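Local coordinates for acetylglutamate kinase (Streptococcus mutans, PDB 3L86), which probably catalyses the ATP-dependent phosphorylation of N-acetyl-L-glutamate, an early step of arginine biosynthesis, at residues N61-G66 against A126-Q131; V105-A110 against M188-A193; V115-Q120 against C130-S135; Y195-V200 against D207-M212; E251-T256 against G262-G267. All blocks are in the same frame, centred on the assembly; numbering follows the deposited sequence.

Overall arrangement
From the N terminus, helix 53-64 opens interaction 1, which closes at 126-131, with 59 residues in between. Interaction 2 opens within that loop, on helix 101-125, and closes beyond it at 188-193, so the two cross. Interaction 3 is a short closure inside the loop of interaction 2. It ends on strand 130-132 and shares C130 and Q131 with interaction 1. Interactions 4 and 5 follow in series, each joining a helix to the next strand, with centres about 7 Å apart. Their strands, 208-212 and 263-267, are neighbours in the central sheet. All five contacts reach this sheet; interaction 2 also lines the N-acetyl-L-glutamate pocket.

Interaction 1: N61-G66 against A126-Q131; sequences NWQDAG and AGVSCQ
The side-chain amide of Q63 meets the backbone of S129 edge-on. Its polar edge spans the N-H and C=O of that one residue. V128 CG1 and S129 CB lie obliquely beyond this edge, on opposite sides of the amide plane. V128 CG1 is 3.7 Å from Q63 OE1, and S129 CB is 4.0 Å from Q63 NE2. Two hydrogen bonds hold the edge. S129 N donates to Q63 OE1 at 3.2 Å, in the carbonyl plane and on a lone pair. Q63 NE2 donates to S129 O at 2.9 Å, also on a lone pair. The second bond stays within the amide plane of Q63, 2° out of it. Two bonds to one residue should fix the amide rotation. The Q63 chain is nearly straight (chi1 178°, chi2 174°), which carries the amide from the helix to the other segment. V128 is buried and also packs on I59 and K60 of helix 53-64 and on L123 of helix 101-125. Both helices end in Schellman motifs, with G66 and G127 at positive phi. S129 also has a backbone bond to I174, and the side chain of Q63 rests on I174. The contact therefore joins the C-terminal ends of helices 53-64 and 101-125 where strand 130-132 enters the central sheet beside strand 174-182.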
# COMPACT_ATOMS: atom_id res chain seq x y z
N ASN A 61 -12.32 11.09 -12.75
CA ASN A 61 -13.79 11.32 -12.53
C ASN A 61 -14.14 11.38 -11.06
O ASN A 61 -14.92 12.25 -10.63
CB ASN A 61 -14.66 10.25 -13.26
CG ASN A 61 -14.49 10.29 -14.74
OD1 ASN A 61 -14.07 11.31 -15.25
ND2 ASN A 61 -14.87 9.21 -15.46
N TRP A 62 -13.56 10.49 -10.24
CA TRP A 62 -13.73 10.67 -8.78
C TRP A 62 -13.22 12.05 -8.30
O TRP A 62 -13.84 12.71 -7.44
CB TRP A 62 -13.05 9.55 -7.94
CG TRP A 62 -13.85 8.21 -7.79
CD1 TRP A 62 -15.23 8.04 -7.83
CD2 TRP A 62 -13.28 6.91 -7.57
NE1 TRP A 62 -15.54 6.67 -7.65
CE2 TRP A 62 -14.36 5.98 -7.49
CE3 TRP A 62 -11.95 6.45 -7.41
CZ2 TRP A 62 -14.14 4.61 -7.29
CZ3 TRP A 62 -11.74 5.08 -7.21
CH2 TRP A 62 -12.83 4.19 -7.11
N GLN A 63 -12.04 12.45 -8.77
CA GLN A 63 -11.45 13.72 -8.32
C GLN A 63 -12.35 14.88 -8.80
O GLN A 63 -12.70 15.78 -8.02
CB GLN A 63 -10.03 13.88 -8.91
CG GLN A 63 -9.34 15.25 -8.53
CD GLN A 63 -7.89 15.32 -9.00
OE1 GLN A 63 -7.59 15.32 -10.20
NE2 GLN A 63 -6.98 15.37 -8.04
N ASP A 64 -12.77 14.86 -10.04
CA ASP A 64 -13.75 15.90 -10.55
C ASP A 64 -15.12 15.94 -9.86
O ASP A 64 -15.83 16.97 -9.96
CB ASP A 64 -13.97 15.72 -12.06
CG ASP A 64 -12.72 16.02 -12.91
OD1 ASP A 64 -11.78 16.66 -12.42
OD2 ASP A 64 -12.68 15.65 -14.09
N ALA A 65 -15.55 14.81 -9.24
CA ALA A 65 -16.81 14.73 -8.50
C ALA A 65 -16.62 15.08 -7.04
O ALA A 65 -17.56 14.97 -6.23
CB ALA A 65 -17.45 13.30 -8.63
N GLY A 66 -15.40 15.50 -6.67
CA GLY A 66 -15.22 15.98 -5.33
C GLY A 66 -14.73 14.93 -4.32
O GLY A 66 -14.67 15.24 -3.13
N ALA A 126 -2.60 12.13 -17.60
CA ALA A 126 -4.02 11.91 -17.81
C ALA A 126 -4.90 13.05 -17.29
O ALA A 126 -6.11 12.92 -17.30
CB ALA A 126 -4.47 10.55 -17.23
N GLY A 127 -4.31 14.16 -16.82
CA GLY A 127 -5.10 15.28 -16.29
C GLY A 127 -5.44 15.23 -14.80
O GLY A 127 -6.10 16.12 -14.29
N VAL A 128 -4.96 14.21 -14.08
CA VAL A 128 -5.09 14.17 -12.60
C VAL A 128 -4.08 15.08 -11.87
O VAL A 128 -2.88 15.07 -12.18
CB VAL A 128 -4.93 12.73 -12.08
CG1 VAL A 128 -5.04 12.67 -10.55
CG2 VAL A 128 -5.98 11.84 -12.73
N SER A 129 -4.57 15.87 -10.93
CA SER A 129 -3.73 16.69 -10.09
C SER A 129 -3.24 15.91 -8.86
O SER A 129 -4.06 15.43 -8.09
CB SER A 129 -4.47 17.99 -9.69
OG SER A 129 -3.94 18.47 -8.46
N CYS A 130 -1.92 15.76 -8.73
CA CYS A 130 -1.28 14.87 -7.73
C CYS A 130 0.19 15.28 -7.50
O CYS A 130 0.75 16.05 -8.30
CB CYS A 130 -1.28 13.38 -8.22
SG CYS A 130 -0.43 13.05 -9.81
N GLN A 131 0.82 14.74 -6.45
CA GLN A 131 2.20 15.10 -6.09
C GLN A 131 2.87 13.96 -5.32
O GLN A 131 2.33 13.51 -4.36
CB GLN A 131 2.21 16.38 -5.19
CG GLN A 131 3.61 16.79 -4.70
CD GLN A 131 4.55 17.10 -5.85
OE1 GLN A 131 4.27 17.99 -6.65
NE2 GLN A 131 5.68 16.38 -5.93

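Interaction 2: V105-A110 against M188-A193; sequences VLVSHA and MLNINA. With NLG (N-acetyl-L-glutamate), chain C.
V107 and N190 both place a branch anti to the backbone N. V107 CG1 (chi1 171°) reaches from the helix, and N190 CG (chi1 173°) reaches from the strand to meet it. The site is the N-acetyl-L-glutamate pocket of the amino acid kinase fold, with helix 101-125 packed against strand 188-190. V107 CG1 sits over one face of the N190 amide, 3.9 Å from N190 CG. The two side chains cross at about a right angle. On the opposite side, carboxylate atom O of the bound substrate approaches the amide obliquely, 3.6 Å from N190 CG. N190 ND2 donates to the acetyl oxygen O7 of the ligand at 3.3 Å and is also bonded to T99 OG1. These two bonds help to fix how the amide is turned.

Next to V107, S108 CB touches M188 SD at 3.7 Å. M188 runs extended and then bends at its thioether, while the S108 hydroxyl turns back to M104 O. R97, G75 and G76 add further hydrogen bonds to the ligand.

Beyond N190 the chain leads into helix 193-203. N192 is its N-cap, and N192 OD1 takes the N-H of Y195. The ligand's side-chain carboxylate, the group that is phosphorylated, meets this helix start: A193 N donates to NLG OE1 at 3.0 Å with an angle of 160° at the hydrogen.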
# COMPACT_ATOMS: atom_id res chain seq x y z
N VAL A 105 19.45 1.81 0.88
CA VAL A 105 19.80 2.63 -0.31
C VAL A 105 19.07 2.08 -1.56
O VAL A 105 18.53 2.84 -2.38
CB VAL A 105 21.35 2.59 -0.61
CG1 VAL A 105 21.65 3.23 -1.99
CG2 VAL A 105 22.14 3.34 0.48
N LEU A 106 19.10 0.76 -1.73
CA LEU A 106 18.43 0.09 -2.85
C LEU A 106 16.90 0.22 -2.77
O LEU A 106 16.23 0.51 -3.79
CB LEU A 106 18.84 -1.42 -2.87
CG LEU A 106 20.38 -1.60 -2.99
CD1 LEU A 106 20.84 -3.09 -2.80
CD2 LEU A 106 20.71 -1.15 -4.37
N VAL A 107 16.34 -0.02 -1.57
CA VAL A 107 14.88 0.02 -1.34
C VAL A 107 14.30 1.42 -1.70
O VAL A 107 13.31 1.53 -2.43
CB VAL A 107 14.48 -0.44 0.11
CG1 VAL A 107 12.97 -0.20 0.44
CG2 VAL A 107 14.82 -1.95 0.38
N SER A 108 14.91 2.48 -1.17
CA SER A 108 14.37 3.83 -1.40
C SER A 108 14.55 4.27 -2.84
O SER A 108 13.63 4.91 -3.41
CB SER A 108 14.97 4.87 -0.42
OG SER A 108 16.35 4.98 -0.62
N HIS A 109 15.67 3.90 -3.47
CA HIS A 109 15.84 4.17 -4.92
C HIS A 109 14.77 3.47 -5.79
O HIS A 109 14.15 4.08 -6.66
CB HIS A 109 17.23 3.73 -5.43
CG HIS A 109 17.37 3.76 -6.92
ND1 HIS A 109 17.08 4.89 -7.67
CD2 HIS A 109 17.79 2.81 -7.79
CE1 HIS A 109 17.28 4.61 -8.95
NE2 HIS A 109 17.72 3.37 -9.05
N ALA A 110 14.52 2.18 -5.58
CA ALA A 110 13.48 1.53 -6.41
C ALA A 110 12.07 2.15 -6.16
O ALA A 110 11.27 2.40 -7.10
CB ALA A 110 13.48 0.01 -6.14
N MET A 188 15.46 6.30 8.21
CA MET A 188 14.51 5.75 7.24
C MET A 188 14.34 4.23 7.39
O MET A 188 15.32 3.53 7.43
CB MET A 188 14.97 6.06 5.81
CG MET A 188 13.78 5.98 4.81
SD MET A 188 14.19 6.05 3.04
CE MET A 188 14.51 7.77 2.85
N LEU A 189 13.08 3.74 7.41
CA LEU A 189 12.77 2.29 7.53
C LEU A 189 11.90 1.76 6.37
O LEU A 189 11.10 2.53 5.83
CB LEU A 189 12.04 1.96 8.87
CG LEU A 189 12.64 2.46 10.20
CD1 LEU A 189 11.81 1.96 11.43
CD2 LEU A 189 14.07 2.05 10.34
N ASN A 190 12.03 0.48 6.03
CA ASN A 190 11.27 -0.20 4.94
C ASN A 190 9.94 -0.70 5.55
O ASN A 190 9.98 -1.47 6.52
CB ASN A 190 12.13 -1.35 4.34
CG ASN A 190 11.37 -2.22 3.32
OD1 ASN A 190 10.29 -1.85 2.87
ND2 ASN A 190 11.95 -3.38 2.94
N ILE A 191 8.79 -0.22 5.04
CA ILE A 191 7.47 -0.64 5.59
C ILE A 191 6.71 -1.47 4.55
O ILE A 191 6.61 -1.04 3.42
CB ILE A 191 6.53 0.55 5.88
CG1 ILE A 191 7.26 1.72 6.54
CG2 ILE A 191 5.23 0.05 6.72
CD1 ILE A 191 7.69 1.54 7.96
N ASN A 192 6.26 -2.69 4.87
CA ASN A 192 5.41 -3.47 3.93
C ASN A 192 4.25 -2.54 3.44
O ASN A 192 3.64 -1.86 4.29
CB ASN A 192 4.80 -4.69 4.64
CG ASN A 192 3.69 -5.35 3.83
OD1 ASN A 192 2.50 -5.15 4.10
ND2 ASN A 192 4.07 -6.13 2.84
N ALA A 193 3.94 -2.48 2.14
CA ALA A 193 2.97 -1.44 1.65
C ALA A 193 1.57 -1.62 2.18
O ALA A 193 0.86 -0.64 2.36
CB ALA A 193 2.93 -1.28 0.09
CA NLG C . 8.30 -4.28 1.63
C NLG C . 8.64 -4.90 2.86
OXT NLG C . 8.80 -6.11 3.04
O NLG C . 8.73 -4.53 3.97
CB NLG C . 8.04 -2.94 0.92
CG NLG C . 7.49 -2.88 -0.56
CD NLG C . 6.11 -3.51 -1.03
OE1 NLG C . 5.33 -3.81 -0.17
OE2 NLG C . 5.80 -3.75 -2.21
C7 NLG C . 9.54 -5.31 -0.08
C8 NLG C . 9.41 -5.94 -1.10
O7 NLG C . 10.57 -4.92 0.42
N2 NLG C . 8.52 -4.97 0.61

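Interaction 3: V115-Q120 against C130-S135; sequences VGKNLQ and CQQLKS
Q132 reaches from strand 130-132 to helix 101-125, where it meets Q120, G116 and K117. Its CB lies 3.4 Å from Q120 OE1. The chain then runs on extended toward the helix. CD comes near G116 C and K117 N. At the tip, NE2 lies 3.5 Å from G116 C, against helix backbone where glycine has no side chain. NE2 is also hydrogen-bonded to L112 O, one turn earlier. The other tip atom, OE1, takes a bond from K134 NZ at 3.0 Å. That donor sits well above the carbonyl plane. Both polar atoms of this buried amide therefore have partners.

Q120 answers from the helix. Its extended chain brings OE1 to the strand, where Q132 N donates to it at 2.9 Å. The bond is close to straight, 167° at the hydrogen, and lies in the carbonyl plane. The two glutamine chains run roughly perpendicular to each other, with their amide planes 69° apart. C130 SG packs more loosely, 4.0 Å from Q120 O. The Q131 chain bends at chi2, which turns NE2 back onto Q132 O at 3.0 Å.

The helix segment and strand run nearly antiparallel, at 167°. L119 packs on I176 of strand 174-182, and V115 packs on H73 of strand 68-73. Helix 101-125 thus lies against the sheet that its own following strand joins, in one helical layer of the alpha-beta-alpha sandwich of the amino acid kinase fold.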
# COMPACT_ATOMS: atom_id res chain seq x y z
N VAL A 115 9.46 3.39 -9.21
CA VAL A 115 8.00 3.17 -9.20
C VAL A 115 7.20 4.49 -9.05
O VAL A 115 6.28 4.80 -9.86
CB VAL A 115 7.56 2.16 -8.09
CG1 VAL A 115 6.06 1.91 -8.15
CG2 VAL A 115 8.29 0.80 -8.26
N GLY A 116 7.54 5.25 -8.02
CA GLY A 116 6.73 6.43 -7.66
C GLY A 116 6.70 7.52 -8.73
O GLY A 116 5.65 8.13 -8.97
N LYS A 117 7.85 7.81 -9.33
CA LYS A 117 7.94 8.85 -10.38
C LYS A 117 7.09 8.51 -11.63
O LYS A 117 6.40 9.38 -12.20
CB LYS A 117 9.41 9.14 -10.77
CG LYS A 117 9.61 10.25 -11.85
CD LYS A 117 9.36 11.62 -11.27
CE LYS A 117 9.56 12.76 -12.39
NZ LYS A 117 11.00 12.99 -12.65
N ASN A 118 7.14 7.23 -12.05
CA ASN A 118 6.23 6.75 -13.12
C ASN A 118 4.70 6.90 -12.82
O ASN A 118 3.91 7.30 -13.71
CB ASN A 118 6.54 5.26 -13.44
CG ASN A 118 5.66 4.69 -14.59
OD1 ASN A 118 5.80 5.11 -15.73
ND2 ASN A 118 4.78 3.71 -14.28
N LEU A 119 4.27 6.56 -11.59
CA LEU A 119 2.90 6.77 -11.13
C LEU A 119 2.49 8.22 -11.30
O LEU A 119 1.45 8.49 -11.90
CB LEU A 119 2.73 6.51 -9.63
CG LEU A 119 2.24 5.17 -9.16
CD1 LEU A 119 3.30 4.21 -9.62
CD2 LEU A 119 2.06 5.11 -7.62
N GLN A 120 3.28 9.14 -10.73
CA GLN A 120 2.98 10.55 -10.87
C GLN A 120 2.92 11.03 -12.33
O GLN A 120 2.00 11.80 -12.70
CB GLN A 120 3.97 11.39 -10.04
CG GLN A 120 3.90 12.89 -10.31
CD GLN A 120 5.01 13.70 -9.64
OE1 GLN A 120 4.99 13.95 -8.45
NE2 GLN A 120 5.96 14.17 -10.44
N CYS A 130 -1.92 15.76 -8.73
CA CYS A 130 -1.28 14.87 -7.73
C CYS A 130 0.19 15.28 -7.50
O CYS A 130 0.75 16.05 -8.30
CB CYS A 130 -1.28 13.38 -8.22
SG CYS A 130 -0.43 13.05 -9.81
N GLN A 131 0.82 14.74 -6.45
CA GLN A 131 2.20 15.10 -6.09
C GLN A 131 2.87 13.96 -5.32
O GLN A 131 2.33 13.51 -4.36
CB GLN A 131 2.21 16.38 -5.19
CG GLN A 131 3.61 16.79 -4.70
CD GLN A 131 4.55 17.10 -5.85
OE1 GLN A 131 4.27 17.99 -6.65
NE2 GLN A 131 5.68 16.38 -5.93
N GLN A 132 4.03 13.49 -5.76
CA GLN A 132 4.85 12.53 -4.96
C GLN A 132 5.42 13.22 -3.71
O GLN A 132 6.08 14.28 -3.87
CB GLN A 132 5.98 11.98 -5.83
CG GLN A 132 6.99 11.09 -5.15
CD GLN A 132 8.03 10.53 -6.16
OE1 GLN A 132 8.58 11.27 -7.00
NE2 GLN A 132 8.26 9.25 -6.11
N LEU A 133 5.18 12.68 -2.50
CA LEU A 133 5.97 13.13 -1.33
C LEU A 133 7.41 12.60 -1.31
O LEU A 133 7.62 11.41 -1.59
CB LEU A 133 5.27 12.77 0.01
CG LEU A 133 4.11 13.73 0.39
CD1 LEU A 133 3.07 13.79 -0.68
CD2 LEU A 133 3.46 13.34 1.74
N LYS A 134 8.41 13.47 -1.03
CA LYS A 134 9.80 12.98 -0.87
C LYS A 134 10.30 13.43 0.50
O LYS A 134 10.22 12.66 1.48
CB LYS A 134 10.73 13.44 -2.02
CG LYS A 134 10.48 12.76 -3.39
CD LYS A 134 11.77 12.82 -4.25
CE LYS A 134 11.52 13.23 -5.68
NZ LYS A 134 11.47 12.12 -6.74
N SER A 135 10.69 14.70 0.63
CA SER A 135 11.10 15.21 1.96
C SER A 135 9.95 15.30 2.96
O SER A 135 10.18 15.12 4.19
CB SER A 135 11.88 16.54 1.88
OG SER A 135 11.11 17.55 1.25

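Interaction 4: Y195-V200 against D207-M212; sequences YLATAV and DKLILM
A197 opens the contact, on the face of helix 193-203 that is turned to the central sheet of the amino acid kinase fold. Its CB points at strand 208-212 and meets two leucine methyls side by side. L209 CD1 is 4.0 Å from A197 CB. L211 CD2 is 4.1 Å from the same atom. The two leucines are two residues apart in the strand and reach the alanine by different torsions. L209 holds CG anti to its backbone N (chi1 166°). L211 holds CG anti to its carbonyl carbon (chi1 -63°), and its end swings nearer the helix than its CB direction suggests.

The small alanine lies beside K42, and L211 touches K42 as well. K42 is a predicted transition-state stabiliser, so this packing borders the probable catalytic site.

T198 comes next. Its CB points away from the strand, and its hydroxyl is bonded to D194 O, one turn back. It takes part mainly through its backbone. The axes of the helix segment and the strand come within 9.7 Å and point in almost opposite directions (169°). L209 also packs on T256 of helix 246-258. A loose touch completes the contact: L209 CD2 stands 4.5 Å from T198 N.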
# COMPACT_ATOMS: atom_id res chain seq x y z
N TYR A 195 0.74 -2.77 5.22
CA TYR A 195 0.75 -2.22 6.58
C TYR A 195 0.55 -0.69 6.52
O TYR A 195 -0.20 -0.10 7.34
CB TYR A 195 2.14 -2.52 7.22
CG TYR A 195 2.42 -3.99 7.69
CD1 TYR A 195 1.68 -5.08 7.22
CD2 TYR A 195 3.44 -4.24 8.64
CE1 TYR A 195 1.98 -6.44 7.69
CE2 TYR A 195 3.75 -5.55 9.11
CZ TYR A 195 3.02 -6.63 8.62
OH TYR A 195 3.34 -7.89 9.12
N LEU A 196 1.29 -0.03 5.64
CA LEU A 196 1.14 1.44 5.51
C LEU A 196 -0.30 1.86 5.08
O LEU A 196 -0.85 2.84 5.62
CB LEU A 196 2.15 2.05 4.53
CG LEU A 196 2.01 3.61 4.41
CD1 LEU A 196 2.04 4.29 5.83
CD2 LEU A 196 3.10 4.26 3.55
N ALA A 197 -0.87 1.17 4.09
CA ALA A 197 -2.25 1.36 3.66
C ALA A 197 -3.27 1.25 4.81
O ALA A 197 -4.19 2.08 4.85
CB ALA A 197 -2.59 0.30 2.57
N THR A 198 -3.17 0.21 5.67
CA THR A 198 -4.06 0.08 6.88
C THR A 198 -3.97 1.33 7.79
O THR A 198 -4.96 1.87 8.22
CB THR A 198 -3.73 -1.16 7.84
OG1 THR A 198 -3.67 -2.38 7.10
CG2 THR A 198 -4.81 -1.32 8.90
N ALA A 199 -2.76 1.75 8.10
CA ALA A 199 -2.55 2.89 8.99
C ALA A 199 -3.14 4.19 8.43
O ALA A 199 -3.81 4.98 9.14
CB ALA A 199 -1.03 3.03 9.24
N VAL A 200 -2.93 4.40 7.13
CA VAL A 200 -3.45 5.57 6.47
C VAL A 200 -4.98 5.56 6.42
O VAL A 200 -5.63 6.59 6.80
CB VAL A 200 -2.87 5.68 5.05
CG1 VAL A 200 -3.52 6.83 4.30
CG2 VAL A 200 -1.28 5.80 5.12
N ASP A 207 -13.90 5.72 3.86
CA ASP A 207 -15.06 4.92 3.51
C ASP A 207 -14.64 3.55 3.06
O ASP A 207 -15.34 2.57 3.35
CB ASP A 207 -15.86 5.56 2.35
CG ASP A 207 -16.44 6.91 2.71
OD1 ASP A 207 -16.56 7.80 1.85
OD2 ASP A 207 -16.76 7.13 3.89
N LYS A 208 -13.52 3.46 2.32
CA LYS A 208 -13.12 2.22 1.67
C LYS A 208 -11.60 2.22 1.37
O LYS A 208 -11.00 3.27 1.08
CB LYS A 208 -13.87 2.11 0.32
CG LYS A 208 -13.53 0.84 -0.49
CD LYS A 208 -14.38 0.74 -1.76
CE LYS A 208 -14.30 -0.65 -2.36
NZ LYS A 208 -15.17 -0.71 -3.58
N LEU A 209 -10.99 1.04 1.47
CA LEU A 209 -9.58 0.79 1.03
C LEU A 209 -9.55 -0.25 -0.14
O LEU A 209 -10.19 -1.34 -0.07
CB LEU A 209 -8.77 0.26 2.23
CG LEU A 209 -7.38 -0.38 1.98
CD1 LEU A 209 -6.38 0.70 1.41
CD2 LEU A 209 -6.78 -0.99 3.29
N ILE A 210 -8.83 0.06 -1.21
CA ILE A 210 -8.65 -0.84 -2.35
C ILE A 210 -7.20 -1.31 -2.30
O ILE A 210 -6.27 -0.49 -2.32
CB ILE A 210 -9.02 -0.11 -3.71
CG1 ILE A 210 -10.48 0.37 -3.65
CG2 ILE A 210 -8.80 -1.02 -4.90
CD1 ILE A 210 -10.98 1.31 -4.83
N LEU A 211 -6.99 -2.62 -2.18
CA LEU A 211 -5.66 -3.18 -2.26
C LEU A 211 -5.46 -3.79 -3.67
O LEU A 211 -5.80 -4.97 -3.94
CB LEU A 211 -5.45 -4.27 -1.13
CG LEU A 211 -5.53 -3.74 0.33
CD1 LEU A 211 -5.72 -4.86 1.36
CD2 LEU A 211 -4.32 -2.88 0.75
N MET A 212 -4.91 -2.98 -4.58
CA MET A 212 -4.86 -3.37 -5.99
C MET A 212 -3.54 -4.10 -6.27
O MET A 212 -2.47 -3.63 -5.86
CB MET A 212 -4.99 -2.11 -6.89
CG MET A 212 -5.71 -2.40 -8.23
SD MET A 212 -5.98 -0.94 -9.31
CE MET A 212 -4.30 -0.73 -9.87

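Interaction 5: E251-T256 against G262-G267; sequences ESAAKT and GQVLIG
A253 and V264 make the tightest touch of this contact, with V264 CG1 3.6 Å from A253 CB. V264 stands with CG1 anti to its backbone N (chi1 179°). This puts CG1 against the alanine and sends CG2 the other way along the helix. CG2 lies 3.7 Å from A253 O and 3.8 Å from T256 CG2. T256 and V264 meet methyl to methyl, their side chains roughly at right angles.

T256 uses its two branches differently. With chi1 at -60°, its methyl CG2 faces the strand. Its hydroxyl folds back on the helix, where T256 OG1 donates to S252 O at 2.8 Å. The donor lies well out of the carbonyl plane. S252 O also takes T256 N, so one carbonyl serves two donors of the same residue.

Here helix 246-258 lies on the sheet of the amino acid kinase fold and is followed by strand 263-267. The strand heads back against the helix segment, at 166° between their directions, with axes 8.4 Å apart at closest. T256 also packs on T198, and V264 packs on L211.

I266 extends its CD1 to the helix, where it ends 4.2 Å from A253 CB. The I266 side chain also comes within about 4 Å of that of K249, a predicted transition-state stabiliser, and packs on I250 and M246.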
# COMPACT_ATOMS: atom_id res chain seq x y z
N GLU A 251 -4.24 -9.80 6.08
CA GLU A 251 -4.21 -9.29 7.48
C GLU A 251 -4.49 -7.78 7.56
O GLU A 251 -5.23 -7.30 8.46
CB GLU A 251 -2.85 -9.59 8.16
CG GLU A 251 -2.66 -11.09 8.51
CD GLU A 251 -1.29 -11.43 9.05
OE1 GLU A 251 -0.32 -10.68 8.84
OE2 GLU A 251 -1.16 -12.48 9.69
N SER A 252 -3.87 -7.01 6.66
CA SER A 252 -4.19 -5.55 6.59
C SER A 252 -5.70 -5.31 6.30
O SER A 252 -6.36 -4.47 6.96
CB SER A 252 -3.27 -4.89 5.53
OG SER A 252 -1.90 -5.03 5.97
N ALA A 253 -6.27 -6.07 5.36
CA ALA A 253 -7.70 -5.95 5.09
C ALA A 253 -8.56 -6.17 6.37
O ALA A 253 -9.48 -5.40 6.65
CB ALA A 253 -8.15 -6.95 3.97
N ALA A 254 -8.24 -7.22 7.13
CA ALA A 254 -9.00 -7.54 8.34
C ALA A 254 -8.88 -6.49 9.46
O ALA A 254 -9.87 -6.17 10.11
CB ALA A 254 -8.58 -8.94 8.89
N LYS A 255 -7.68 -5.97 9.67
CA LYS A 255 -7.35 -4.93 10.67
C LYS A 255 -8.08 -3.59 10.35
O LYS A 255 -8.56 -2.89 11.26
CB LYS A 255 -5.83 -4.80 10.72
CG LYS A 255 -5.25 -3.67 11.55
CD LYS A 255 -3.85 -4.05 12.03
CE LYS A 255 -3.00 -2.80 12.30
NZ LYS A 255 -1.87 -3.06 13.29
N THR A 256 -8.21 -3.29 9.05
CA THR A 256 -8.91 -2.09 8.51
C THR A 256 -10.42 -2.08 8.78
O THR A 256 -10.93 -1.10 9.35
CB THR A 256 -8.58 -1.93 6.95
OG1 THR A 256 -7.17 -1.78 6.82
CG2 THR A 256 -9.24 -0.68 6.26
N GLY A 262 -15.59 0.79 6.27
CA GLY A 262 -16.75 0.00 5.87
C GLY A 262 -16.53 -1.18 4.92
O GLY A 262 -17.19 -2.22 5.06
N GLN A 263 -15.60 -1.03 3.94
CA GLN A 263 -15.28 -2.11 2.98
C GLN A 263 -13.78 -2.11 2.55
O GLN A 263 -13.20 -1.03 2.37
CB GLN A 263 -16.08 -1.89 1.71
CG GLN A 263 -17.58 -1.80 1.86
CD GLN A 263 -18.20 -1.63 0.50
OE1 GLN A 263 -17.76 -0.79 -0.32
NE2 GLN A 263 -19.20 -2.45 0.22
N VAL A 264 -13.16 -3.31 2.41
CA VAL A 264 -11.88 -3.45 1.70
C VAL A 264 -12.05 -4.32 0.40
O VAL A 264 -12.74 -5.35 0.43
CB VAL A 264 -10.79 -4.08 2.64
CG1 VAL A 264 -9.44 -4.25 1.89
CG2 VAL A 264 -10.57 -3.24 3.86
N LEU A 265 -11.46 -3.91 -0.73
CA LEU A 265 -11.46 -4.71 -1.96
C LEU A 265 -10.04 -5.19 -2.30
O LEU A 265 -9.09 -4.40 -2.31
CB LEU A 265 -12.01 -3.86 -3.11
CG LEU A 265 -12.03 -4.47 -4.52
CD1 LEU A 265 -13.11 -5.61 -4.53
CD2 LEU A 265 -12.39 -3.40 -5.55
N ILE A 266 -9.88 -6.50 -2.51
CA ILE A 266 -8.66 -7.10 -3.07
C ILE A 266 -8.94 -7.63 -4.53
O ILE A 266 -9.84 -8.49 -4.74
CB ILE A 266 -8.15 -8.25 -2.14
CG1 ILE A 266 -7.71 -7.66 -0.78
CG2 ILE A 266 -6.97 -9.06 -2.78
CD1 ILE A 266 -7.33 -8.71 0.28
N GLY A 267 -8.20 -7.12 -5.52
CA GLY A 267 -8.34 -7.54 -6.96
C GLY A 267 -7.36 -6.76 -7.88
O GLY A 267 -6.45 -6.06 -7.41